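Local coordinates for protein glycerol-3-phosphate dehydrogenase [NAD(+)] 1 (Saccharomyces cerevisiae, PDB 4FGW) that reduces dihydroxyacetone phosphate to sn-glycerol 3-phosphate with NADH, in the reversible step that lets yeast accumulate glycerol under hyperosmotic stress, at residues L151-E155 with S239-K245; G177-N183 with S194-Y200; V247-G251 with L362-V366; V145-S149 with Y200-F206. One frame throughout, in Å; residues are numbered along the deposited sequence.

Interaction 1: residues L151-E155 with S239-K245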
loop_
_atom_site.group_PDB
_atom_site.type_symbol
_atom_site.label_atom_id
_atom_site.label_comp_id
_atom_site.label_asym_id
_atom_site.label_seq_id
_atom_site.Cartn_x
_atom_site.Cartn_y
_atom_site.Cartn_z
ATOM N N LEU A 151 -4.393 16.029 15.568
ATOM C CA LEU A 151 -3.603 16.890 14.694
ATOM C C LEU A 151 -2.638 16.014 13.892
ATOM O O LEU A 151 -1.749 15.374 14.463
ATOM C CB LEU A 151 -2.878 17.985 15.508
ATOM C CG LEU A 151 -3.750 19.144 16.048
ATOM C CD1 LEU A 151 -4.676 18.692 17.198
ATOM C CD2 LEU A 151 -2.886 20.297 16.548
ATOM N N LYS A 152 -2.821 15.981 12.591
ATOM C CA LYS A 152 -2.023 15.146 11.740
ATOM C C LYS A 152 -0.635 15.664 11.518
ATOM O O LYS A 152 -0.421 16.835 11.393
ATOM C CB LYS A 152 -2.690 14.983 10.398
ATOM C CG LYS A 152 -3.550 13.791 10.314
ATOM C CD LYS A 152 -3.949 13.557 8.904
ATOM C CE LYS A 152 -3.723 12.157 8.470
ATOM N NZ LYS A 152 -4.993 11.510 8.219
ATOM N N GLY A 153 0.300 14.749 11.432
ATOM C CA GLY A 153 1.694 15.081 11.204
ATOM C C GLY A 153 2.471 15.353 12.474
ATOM O O GLY A 153 2.054 14.975 13.574
ATOM N N PHE A 154 3.631 15.989 12.305
ATOM C CA PHE A 154 4.556 16.347 13.372
ATOM C C PHE A 154 5.366 17.579 12.938
ATOM O O PHE A 154 5.283 17.991 11.780
ATOM C CB PHE A 154 5.478 15.149 13.712
ATOM C CG PHE A 154 6.533 14.818 12.678
ATOM C CD1 PHE A 154 7.877 15.043 12.938
ATOM C CD2 PHE A 154 6.182 14.269 11.448
ATOM C CE1 PHE A 154 8.850 14.736 11.986
ATOM C CE2 PHE A 154 7.157 13.972 10.492
ATOM C CZ PHE A 154 8.483 14.218 10.762
ATOM N N GLU A 155 6.138 18.157 13.861
ATOM C CA GLU A 155 6.975 19.322 13.588
ATOM C C GLU A 155 8.350 18.836 13.131
ATOM O O GLU A 155 8.958 17.985 13.786
ATOM C CB GLU A 155 7.078 20.214 14.836
ATOM C CG GLU A 155 7.265 21.686 14.531
ATOM C CD GLU A 155 6.935 22.645 15.662
ATOM O OE1 GLU A 155 6.843 23.859 15.372
ATOM O OE2 GLU A 155 6.776 22.206 16.826
ATOM N N SER A 239 2.192 9.392 13.863
ATOM C CA SER A 239 2.432 10.822 13.633
ATOM C C SER A 239 3.301 11.183 12.436
ATOM O O SER A 239 2.968 12.122 11.712
ATOM C CB SER A 239 2.988 11.476 14.893
ATOM O OG SER A 239 2.187 11.159 16.018
ATOM N N ILE A 240 4.424 10.481 12.246
ATOM C CA ILE A 240 5.334 10.785 11.142
ATOM C C ILE A 240 4.756 10.495 9.759
ATOM O O ILE A 240 5.027 11.240 8.816
ATOM C CB ILE A 240 6.795 10.315 11.366
ATOM C CG1 ILE A 240 6.940 8.806 11.242
ATOM C CG2 ILE A 240 7.388 10.851 12.692
ATOM C CD1 ILE A 240 7.910 8.467 10.248
ATOM N N CYS A 241 3.907 9.450 9.668
ATOM C CA CYS A 241 3.195 9.031 8.459
ATOM C C CYS A 241 2.318 10.162 7.917
ATOM O O CYS A 241 2.365 10.425 6.723
ATOM C CB CYS A 241 2.362 7.786 8.738
ATOM S SG CYS A 241 3.324 6.300 9.116
ATOM N N GLY A 242 1.557 10.820 8.804
ATOM C CA GLY A 242 0.646 11.925 8.496
ATOM C C GLY A 242 1.260 13.122 7.794
ATOM O O GLY A 242 0.556 13.865 7.099
ATOM N N ALA A 243 2.576 13.326 7.976
ATOM C CA ALA A 243 3.327 14.388 7.332
ATOM C C ALA A 243 4.050 13.859 6.093
ATOM O O ALA A 243 3.854 14.410 5.012
ATOM C CB ALA A 243 4.323 14.998 8.310
ATOM N N LEU A 244 4.859 12.780 6.245
ATOM C CA LEU A 244 5.702 12.176 5.198
ATOM C C LEU A 244 5.003 11.629 3.957
ATOM O O LEU A 244 5.582 11.685 2.868
ATOM C CB LEU A 244 6.710 11.171 5.782
ATOM C CG LEU A 244 7.670 11.701 6.862
ATOM C CD1 LEU A 244 8.692 10.666 7.240
ATOM C CD2 LEU A 244 8.367 12.981 6.424
ATOM N N LYS A 245 3.746 11.157 4.107
ATOM C CA LYS A 245 2.922 10.620 3.014
ATOM C C LYS A 245 2.747 11.633 1.878
ATOM O O LYS A 245 2.670 11.238 0.713
ATOM C CB LYS A 245 1.542 10.124 3.526
ATOM C CG LYS A 245 0.645 11.238 4.080
ATOM C CD LYS A 245 -0.671 10.741 4.635
ATOM C CE LYS A 245 -1.553 11.899 5.042
ATOM N NZ LYS A 245 -2.084 12.614 3.856
HETATM O O HOH W 1 -0.493 12.076 11.825
#

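Interaction 2: residues G177-N183 with S194-Y200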
loop_
_atom_site.group_PDB
_atom_site.type_symbol
_atom_site.label_atom_id
_atom_site.label_comp_id
_atom_site.label_asym_id
_atom_site.label_seq_id
_atom_site.Cartn_x
_atom_site.Cartn_y
_atom_site.Cartn_z
ATOM N N GLY A 177 -1.798 11.047 23.638
ATOM C CA GLY A 177 -1.668 10.137 22.511
ATOM C C GLY A 177 -2.111 10.785 21.215
ATOM O O GLY A 177 -2.324 12.001 21.167
ATOM N N ALA A 178 -2.259 9.987 20.151
ATOM C CA ALA A 178 -2.677 10.512 18.848
ATOM C C ALA A 178 -3.739 9.664 18.155
ATOM O O ALA A 178 -3.873 8.484 18.458
ATOM C CB ALA A 178 -1.470 10.708 17.942
ATOM N N LEU A 179 -4.531 10.298 17.274
ATOM C CA LEU A 179 -5.561 9.676 16.442
ATOM C C LEU A 179 -5.256 10.089 14.998
ATOM O O LEU A 179 -5.220 11.285 14.697
ATOM C CB LEU A 179 -6.982 10.123 16.860
ATOM C CG LEU A 179 -8.173 9.453 16.142
ATOM C CD1 LEU A 179 -9.352 9.319 17.053
ATOM C CD2 LEU A 179 -8.583 10.224 14.873
ATOM N N SER A 180 -4.997 9.094 14.121
ATOM C CA SER A 180 -4.684 9.310 12.697
ATOM C C SER A 180 -5.001 8.065 11.865
ATOM O O SER A 180 -4.780 6.952 12.312
ATOM C CB SER A 180 -3.217 9.704 12.529
ATOM O OG SER A 180 -2.945 10.283 11.264
ATOM N N GLY A 181 -5.520 8.267 10.666
ATOM C CA GLY A 181 -5.847 7.173 9.756
ATOM C C GLY A 181 -6.236 7.659 8.381
ATOM O O GLY A 181 -6.252 8.865 8.137
ATOM N N ALA A 182 -6.520 6.724 7.456
ATOM C CA ALA A 182 -6.978 7.052 6.105
ATOM C C ALA A 182 -8.473 7.450 6.215
ATOM O O ALA A 182 -9.385 6.618 6.126
ATOM C CB ALA A 182 -6.792 5.854 5.187
ATOM N N ASN A 183 -8.700 8.733 6.484
ATOM C CA ASN A 183 -10.037 9.276 6.683
ATOM C C ASN A 183 -10.138 10.767 6.414
ATOM O O ASN A 183 -9.137 11.470 6.441
ATOM C CB ASN A 183 -10.602 8.912 8.087
ATOM C CG ASN A 183 -9.681 9.186 9.239
ATOM O OD1 ASN A 183 -9.331 10.326 9.542
ATOM N ND2 ASN A 183 -9.290 8.143 9.919
ATOM N N SER A 194 -14.744 3.878 7.029
ATOM C CA SER A 194 -13.305 4.109 7.003
ATOM C C SER A 194 -12.721 3.611 8.330
ATOM O O SER A 194 -13.456 3.084 9.176
ATOM C CB SER A 194 -12.966 5.584 6.761
ATOM O OG SER A 194 -13.439 6.439 7.789
ATOM N N GLU A 195 -11.394 3.745 8.493
ATOM C CA GLU A 195 -10.700 3.312 9.693
ATOM C C GLU A 195 -9.832 4.426 10.249
ATOM O O GLU A 195 -9.545 5.416 9.561
ATOM C CB GLU A 195 -9.793 2.106 9.388
ATOM C CG GLU A 195 -10.487 0.861 8.859
ATOM C CD GLU A 195 -9.538 -0.299 8.620
ATOM O OE1 GLU A 195 -9.856 -1.425 9.061
ATOM O OE2 GLU A 195 -8.464 -0.077 8.021
ATOM N N THR A 196 -9.371 4.224 11.495
ATOM C CA THR A 196 -8.397 5.077 12.160
ATOM C C THR A 196 -7.572 4.276 13.150
ATOM O O THR A 196 -8.029 3.251 13.672
ATOM C CB THR A 196 -9.009 6.365 12.772
ATOM O OG1 THR A 196 -8.001 7.369 12.780
ATOM C CG2 THR A 196 -9.531 6.172 14.204
ATOM N N THR A 197 -6.359 4.778 13.417
ATOM C CA THR A 197 -5.476 4.247 14.441
ATOM C C THR A 197 -5.517 5.268 15.577
ATOM O O THR A 197 -5.544 6.480 15.330
ATOM C CB THR A 197 -4.029 4.101 13.951
ATOM O OG1 THR A 197 -3.987 3.693 12.587
ATOM C CG2 THR A 197 -3.225 3.154 14.818
ATOM N N VAL A 198 -5.565 4.757 16.815
ATOM C CA VAL A 198 -5.463 5.532 18.038
ATOM C C VAL A 198 -4.217 4.983 18.736
ATOM O O VAL A 198 -4.126 3.777 18.979
ATOM C CB VAL A 198 -6.724 5.493 18.949
ATOM C CG1 VAL A 198 -6.498 6.315 20.222
ATOM C CG2 VAL A 198 -7.954 6.005 18.210
ATOM N N ALA A 199 -3.237 5.859 19.008
ATOM C CA ALA A 199 -2.003 5.472 19.692
ATOM C C ALA A 199 -1.886 6.179 21.021
ATOM O O ALA A 199 -2.151 7.376 21.106
ATOM C CB ALA A 199 -0.798 5.758 18.825
ATOM N N TYR A 200 -1.511 5.438 22.069
ATOM C CA TYR A 200 -1.380 5.979 23.425
ATOM C C TYR A 200 -0.480 5.079 24.262
ATOM O O TYR A 200 -0.706 3.867 24.339
ATOM C CB TYR A 200 -2.778 6.100 24.068
ATOM C CG TYR A 200 -2.821 6.655 25.472
ATOM C CD1 TYR A 200 -2.865 8.029 25.699
ATOM C CD2 TYR A 200 -2.923 5.810 26.574
ATOM C CE1 TYR A 200 -2.945 8.546 26.990
ATOM C CE2 TYR A 200 -3.006 6.316 27.870
ATOM C CZ TYR A 200 -3.013 7.685 28.074
ATOM O OH TYR A 200 -3.090 8.183 29.354
HETATM O O HOH W 2 -9.776 4.034 5.992
#

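Interaction 3: residues V247-G251 with L362-V366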
loop_
_atom_site.group_PDB
_atom_site.type_symbol
_atom_site.label_atom_id
_atom_site.label_comp_id
_atom_site.label_asym_id
_atom_site.label_seq_id
_atom_site.Cartn_x
_atom_site.Cartn_y
_atom_site.Cartn_z
ATOM N N VAL A 247 4.934 13.943 0.887
ATOM C CA VAL A 247 6.193 14.047 0.134
ATOM C C VAL A 247 6.180 12.912 -0.902
ATOM O O VAL A 247 6.483 13.146 -2.077
ATOM C CB VAL A 247 7.447 13.999 1.053
ATOM C CG1 VAL A 247 8.737 13.978 0.234
ATOM C CG2 VAL A 247 7.453 15.170 2.034
ATOM N N VAL A 248 5.767 11.705 -0.464
ATOM C CA VAL A 248 5.631 10.525 -1.314
ATOM C C VAL A 248 4.548 10.752 -2.401
ATOM O O VAL A 248 4.783 10.432 -3.571
ATOM C CB VAL A 248 5.368 9.237 -0.480
ATOM C CG1 VAL A 248 5.349 7.996 -1.372
ATOM C CG2 VAL A 248 6.400 9.081 0.635
ATOM N N ALA A 249 3.388 11.328 -2.020
ATOM C CA ALA A 249 2.281 11.627 -2.940
ATOM C C ALA A 249 2.735 12.531 -4.097
ATOM O O ALA A 249 2.228 12.392 -5.215
ATOM C CB ALA A 249 1.122 12.269 -2.188
ATOM N N LEU A 250 3.717 13.424 -3.836
ATOM C CA LEU A 250 4.288 14.298 -4.862
ATOM C C LEU A 250 5.052 13.469 -5.898
ATOM O O LEU A 250 4.833 13.653 -7.093
ATOM C CB LEU A 250 5.174 15.404 -4.264
ATOM C CG LEU A 250 4.471 16.523 -3.470
ATOM C CD1 LEU A 250 5.473 17.351 -2.706
ATOM C CD2 LEU A 250 3.666 17.448 -4.388
ATOM N N GLY A 251 5.869 12.519 -5.428
ATOM C CA GLY A 251 6.623 11.594 -6.270
ATOM C C GLY A 251 5.729 10.741 -7.149
ATOM O O GLY A 251 6.094 10.455 -8.291
ATOM N N LEU A 362 14.407 9.313 -2.154
ATOM C CA LEU A 362 13.088 9.741 -2.647
ATOM C C LEU A 362 12.675 11.093 -2.074
ATOM O O LEU A 362 12.251 11.965 -2.838
ATOM C CB LEU A 362 11.995 8.683 -2.447
ATOM C CG LEU A 362 10.570 9.080 -2.892
ATOM C CD1 LEU A 362 10.479 9.253 -4.418
ATOM C CD2 LEU A 362 9.558 8.092 -2.404
ATOM N N PHE A 363 12.836 11.281 -0.743
ATOM C CA PHE A 363 12.555 12.552 -0.062
ATOM C C PHE A 363 13.425 13.655 -0.667
ATOM O O PHE A 363 12.922 14.749 -0.932
ATOM C CB PHE A 363 12.784 12.447 1.465
ATOM C CG PHE A 363 11.829 11.581 2.266
ATOM C CD1 PHE A 363 12.097 11.266 3.594
ATOM C CD2 PHE A 363 10.664 11.077 1.692
ATOM C CE1 PHE A 363 11.219 10.459 4.332
ATOM C CE2 PHE A 363 9.787 10.273 2.433
ATOM C CZ PHE A 363 10.069 9.977 3.749
ATOM N N GLU A 364 14.711 13.342 -0.942
ATOM C CA GLU A 364 15.657 14.278 -1.554
ATOM C C GLU A 364 15.261 14.608 -2.994
ATOM O O GLU A 364 15.276 15.779 -3.361
ATOM C CB GLU A 364 17.100 13.749 -1.489
ATOM C CG GLU A 364 18.132 14.791 -1.904
ATOM C CD GLU A 364 19.535 14.299 -2.210
ATOM O OE1 GLU A 364 19.805 13.087 -2.046
ATOM O OE2 GLU A 364 20.376 15.143 -2.594
ATOM N N ALA A 365 14.891 13.583 -3.790
ATOM C CA ALA A 365 14.474 13.711 -5.189
ATOM C C ALA A 365 13.267 14.642 -5.345
ATOM O O ALA A 365 13.310 15.534 -6.194
ATOM C CB ALA A 365 14.166 12.341 -5.771
ATOM N N VAL A 366 12.221 14.464 -4.501
ATOM C CA VAL A 366 11.012 15.297 -4.479
ATOM C C VAL A 366 11.413 16.761 -4.204
ATOM O O VAL A 366 11.011 17.648 -4.962
ATOM C CB VAL A 366 9.946 14.755 -3.476
ATOM C CG1 VAL A 366 8.785 15.732 -3.301
ATOM C CG2 VAL A 366 9.428 13.387 -3.910
#

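Interaction 4: residues V145-S149 with Y200-F206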
loop_
_atom_site.group_PDB
_atom_site.type_symbol
_atom_site.label_atom_id
_atom_site.label_comp_id
_atom_site.label_asym_id
_atom_site.label_seq_id
_atom_site.Cartn_x
_atom_site.Cartn_y
_atom_site.Cartn_z
ATOM N N VAL A 145 -5.710 14.378 34.029
ATOM C CA VAL A 145 -6.247 14.446 32.673
ATOM C C VAL A 145 -5.312 13.769 31.667
ATOM O O VAL A 145 -4.088 13.913 31.740
ATOM C CB VAL A 145 -6.653 15.888 32.245
ATOM C CG1 VAL A 145 -7.332 15.898 30.878
ATOM C CG2 VAL A 145 -7.564 16.537 33.281
ATOM N N ARG A 146 -5.914 12.970 30.783
ATOM C CA ARG A 146 -5.252 12.259 29.698
ATOM C C ARG A 146 -5.824 12.840 28.420
ATOM O O ARG A 146 -6.995 13.224 28.394
ATOM C CB ARG A 146 -5.493 10.737 29.787
ATOM C CG ARG A 146 -5.282 10.116 31.181
ATOM C CD ARG A 146 -3.887 10.314 31.742
ATOM N NE ARG A 146 -3.659 9.495 32.931
ATOM C CZ ARG A 146 -2.528 9.488 33.626
ATOM N NH1 ARG A 146 -1.511 10.259 33.262
ATOM N NH2 ARG A 146 -2.405 8.708 34.692
ATOM N N ALA A 147 -4.996 12.959 27.383
ATOM C CA ALA A 147 -5.439 13.569 26.135
ATOM C C ALA A 147 -5.145 12.747 24.886
ATOM O O ALA A 147 -4.332 11.824 24.920
ATOM C CB ALA A 147 -4.844 14.969 26.006
ATOM N N ILE A 148 -5.838 13.087 23.784
ATOM C CA ILE A 148 -5.665 12.507 22.451
ATOM C C ILE A 148 -5.605 13.671 21.459
ATOM O O ILE A 148 -6.473 14.543 21.484
ATOM C CB ILE A 148 -6.753 11.443 22.089
ATOM C CG1 ILE A 148 -6.677 10.178 22.999
ATOM C CG2 ILE A 148 -6.754 11.074 20.584
ATOM C CD1 ILE A 148 -5.401 9.190 22.836
ATOM N N SER A 149 -4.567 13.697 20.612
ATOM C CA SER A 149 -4.390 14.718 19.582
ATOM C C SER A 149 -4.793 14.139 18.224
ATOM O O SER A 149 -4.277 13.097 17.827
ATOM C CB SER A 149 -2.940 15.196 19.546
ATOM O OG SER A 149 -2.689 16.045 18.437
ATOM N N TYR A 200 -1.511 5.438 22.069
ATOM C CA TYR A 200 -1.380 5.979 23.425
ATOM C C TYR A 200 -0.480 5.079 24.262
ATOM O O TYR A 200 -0.706 3.867 24.339
ATOM C CB TYR A 200 -2.778 6.100 24.068
ATOM C CG TYR A 200 -2.821 6.655 25.472
ATOM C CD1 TYR A 200 -2.865 8.029 25.699
ATOM C CD2 TYR A 200 -2.923 5.810 26.574
ATOM C CE1 TYR A 200 -2.945 8.546 26.990
ATOM C CE2 TYR A 200 -3.006 6.316 27.870
ATOM C CZ TYR A 200 -3.013 7.685 28.074
ATOM O OH TYR A 200 -3.090 8.183 29.354
ATOM N N HIS A 201 0.552 5.672 24.870
ATOM C CA HIS A 201 1.449 4.953 25.768
ATOM C C HIS A 201 0.829 5.060 27.146
ATOM O O HIS A 201 0.597 6.177 27.624
ATOM C CB HIS A 201 2.862 5.571 25.787
ATOM C CG HIS A 201 3.640 5.354 24.526
ATOM N ND1 HIS A 201 3.942 6.406 23.675
ATOM C CD2 HIS A 201 4.155 4.212 24.010
ATOM C CE1 HIS A 201 4.629 5.876 22.676
ATOM N NE2 HIS A 201 4.777 4.557 22.829
ATOM N N ILE A 202 0.515 3.907 27.766
ATOM C CA ILE A 202 -0.044 3.869 29.117
ATOM C C ILE A 202 1.040 4.442 30.045
ATOM O O ILE A 202 2.184 3.983 29.981
ATOM C CB ILE A 202 -0.523 2.440 29.510
ATOM C CG1 ILE A 202 -1.812 2.069 28.759
ATOM C CG2 ILE A 202 -0.732 2.301 31.026
ATOM C CD1 ILE A 202 -1.663 0.909 27.905
ATOM N N PRO A 203 0.732 5.507 30.823
ATOM C CA PRO A 203 1.773 6.124 31.662
ATOM C C PRO A 203 2.063 5.409 32.982
ATOM O O PRO A 203 1.380 4.452 33.348
ATOM C CB PRO A 203 1.242 7.544 31.882
ATOM C CG PRO A 203 -0.231 7.405 31.822
ATOM C CD PRO A 203 -0.562 6.207 30.971
ATOM N N LYS A 204 3.094 5.892 33.692
ATOM C CA LYS A 204 3.534 5.409 35.004
ATOM C C LYS A 204 2.522 5.808 36.089
ATOM O O LYS A 204 2.351 5.086 37.076
ATOM C CB LYS A 204 4.943 5.945 35.335
ATOM C CG LYS A 204 5.177 7.428 34.979
ATOM C CD LYS A 204 6.357 7.648 34.010
ATOM C CE LYS A 204 6.086 7.295 32.556
ATOM N NZ LYS A 204 5.212 8.289 31.873
ATOM N N ASP A 205 1.833 6.945 35.868
ATOM C CA ASP A 205 0.814 7.564 36.722
ATOM C C ASP A 205 -0.514 6.768 36.736
ATOM O O ASP A 205 -1.397 7.063 37.547
ATOM C CB ASP A 205 0.589 9.018 36.234
ATOM C CG ASP A 205 -0.376 9.875 37.043
ATOM O OD1 ASP A 205 -0.331 9.809 38.290
ATOM O OD2 ASP A 205 -1.152 10.638 36.426
ATOM N N PHE A 206 -0.635 5.757 35.855
ATOM C CA PHE A 206 -1.807 4.897 35.678
ATOM C C PHE A 206 -2.298 4.192 36.950
ATOM O O PHE A 206 -1.486 3.757 37.775
ATOM C CB PHE A 206 -1.537 3.881 34.554
ATOM C CG PHE A 206 -2.705 3.035 34.111
ATOM C CD1 PHE A 206 -2.785 1.693 34.462
ATOM C CD2 PHE A 206 -3.712 3.573 33.318
ATOM C CE1 PHE A 206 -3.857 0.906 34.035
ATOM C CE2 PHE A 206 -4.793 2.788 32.906
ATOM C CZ PHE A 206 -4.854 1.460 33.260
#

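Interaction 1: residues L151-E155 with S239-K245
Gly153 passes close to the helix at Ala243, their CA atoms 4.3 Å apart, where the loop after strand 146-149 of the Rossmann-type nucleotide-binding domain meets the long helix 235-257 of the C-terminal helical domain. Two glycines allow this closeness. A side chain on Gly242 would run into Gly153 N, while Gly153 itself adopts backbone angles (88/-163°) at which a CB would collide with the carbonyl oxygen of Lys152. The bare CA of Gly153 makes a CA-H...O contact of 3.3 Å with Ser239 O, and a water accepts from Gly153 N and donates weakly to the same carbonyl oxygen.

Phe154 supplies most of the apolar contact. Its CG sits between the backbone N and the carbonyl carbon (chi1 72°), a setting that drops the ring against the helix. Ile240 CG2 stands over the middle of one ring face, 3.8 Å from the centroid, in a CH-pi contact; Leu244 CG lies at the ring edge, and Ala243 CB approaches CD2 obliquely at 3.7 Å. Replacing the ring by an alanine is likely to open a gap beside Ile240 and Ala243 and leave Ile240 CG2 without the face it packs on.

Lys152 and Lys245, probably a substrate-binding residue and the catalytic proton acceptor, respectively, direct their amines to a common region. Lys152 NZ is held by Gly181 O and Asp301, Lys245 NZ by Thr305. Their chains cross at about a right angle, with Lys152 CE 4.1 Å from Lys245 CE.

Interaction 2: residues G177-N183 with S194-Y200
Four backbone hydrogen bonds join Ala178 to Ala199 and Ser180 to Thr197 in two antiparallel hydrogen-bonded pairs, the straightest being Ala199 N to Ala178 O at 2.8 Å (168°). In the second pair Ser180 N binds Thr197 O and Thr197 N binds Ser180 O, each at 2.9 Å. Strand 194-199 thus runs against strand 175-180, at 176° between the short axes, and departs from the parallel order of the Rossmann-type sheet.

Beyond Ser180 the ladder gives way to side-chain and water bridges. Asn183 ND2 donates to Glu195 O at 2.8 Å, with the oxygen close to the amide plane, and makes a weak hydrogen bond to Thr196 OG1 at 3.2 Å. With CG between the backbone N and the carbonyl carbon (chi1 49°), the amide swings back to the opposing strand. A leucine in its place would probably leave Glu195 O without this donor and set an apolar group against Thr196 OG1. A water donates to Ala182 O, on the central residue of an inverse gamma turn, and accepts from Glu195 N.

Between the hydrogen-bonded pairs, Leu179 CD1 packs on Val198 CG2 at 3.8 Å, while Leu179 CD2 rests against Thr196 OG1. On the opposite face, Ala178, Ser180 and Ala199 meet Ile238 of helix 235-257. Glu195 OE2 forms a salt bridge with Arg270 of the second subunit. Main-chain polar groups near the strand end are therefore satisfied by an amide and a water where regular pairing stops, while a charged side chain ties the same end of the strand to the second subunit.

Interaction 3: residues V247-G251 with L362-V366
Val247 opens the contact by setting CG1 between two side chains of the crossing helix: Phe363 CD2 at 3.8 Å and Val366 CG1 at 3.9 Å. The methyl owes this position to its trans placement relative to the backbone N (chi1 175°), and it meets the phenyl ring obliquely. The carbonyl oxygen of Val247 is approached as well, with Val366 CG2 3.5 Å away. One residue on, Val248 divides its two methyls. CG2 lies at the edge of the Phe363 ring, near its plane, 4.0 Å from CE2, while CG1 faces Leu362 CD2 at 4.3 Å. Leu250 then returns to the interface and brings CD1 to 3.7 Å from Val366 CG1. Gly251 closes the segment with its backbone: its N is 4.0 Å from Val366 CG2, and a CB at this position would come tight against Leu362 CD1. The side-chain contacts are all apolar, with Val366 also lying against backbone atoms of Val247 and Gly251.

The two short helical segments cross at 67°, with their axes 9.3 Å apart, inside the all-helical C-terminal domain. Helix 340-354 flanks Val247 and Phe363 through Thr343, Cys344 and Val347; helix 261-283 packs Ile268 against both Val248 and Leu362, and its Glu275 accepts hydrogen bonds from the backbone N atoms of Leu362 and Phe363. Helix 296-307 borders Val248 through Leu302, and helix 379-383 covers Leu362 through Ile383.

Interaction 4: residues V145-S149 with Y200-F206
Arg146 and Pro203 face each other with their CA atoms 9.5 Å apart, and Ile148 and Tyr200 with theirs 7.9 Å apart, so side chains rather than paired backbones bridge strand 146-149 and the irregular segment 200-206. Arg146 spans most of the gap. Its chain is bent at chi2 (-59°), which lays the aliphatic part beside the Tyr200 hydroxyl before the guanidinium continues to Pro203 and Asp205. Tyr200 OH is 3.3 Å from Arg146 CD and comes almost as near to CG and CB, while the guanidinium and phenol planes stand 72° apart.

Strand 146-149 belongs to the parallel part of the Rossmann-type sheet, between strands 120-123 and 175-180; segment 200-206 leads away from the antiparallel strand 194-199 toward helix 215-222. Arg146 therefore ties an inner strand to this later loop. Pro203 CG sits over one face of the guanidinium, toward its rim, 3.4 Å from NH1.

Arg146 NH2 forms a salt bridge with Asp205 OD2 at 2.9 Å, OD2 coming in obliquely to the guanidinium; the carboxylate is turned 72° from the guanidinium plane. The same nitrogen has a second acidic partner in Asp212, so two carboxylates share the positive charge and probably stabilise it. Deeper in, Ile148 CD1 approaches Tyr200 CD1 at 4.0 Å, the two side chains roughly perpendicular, and Leu218 of helix 215-222 touches both residues.

Overall arrangement
Interactions 4, 2 and 1 follow one another in contact from the sheet toward the probable active site at Lys152 and Lys245. Interactions 2 and 4 share Tyr200 and lie on adjacent strands, joined by probable hydrogen bonds such as Leu179 N to Ser149 O at 2.9 Å. Interaction 2 meets interaction 1 where Lys152 CE lies 3.5 Å from Ser180 OG, placing the strand's end beside the probable substrate-binding lysine. Helix 235-257 then carries interaction 1 into interaction 3, their centres about 15 Å apart; Leu244 CD1 packs 3.8 Å from Phe363 CZ. Interactions 3 and 4, with centres about 34 Å apart, lie on opposite sides of the chain's centre.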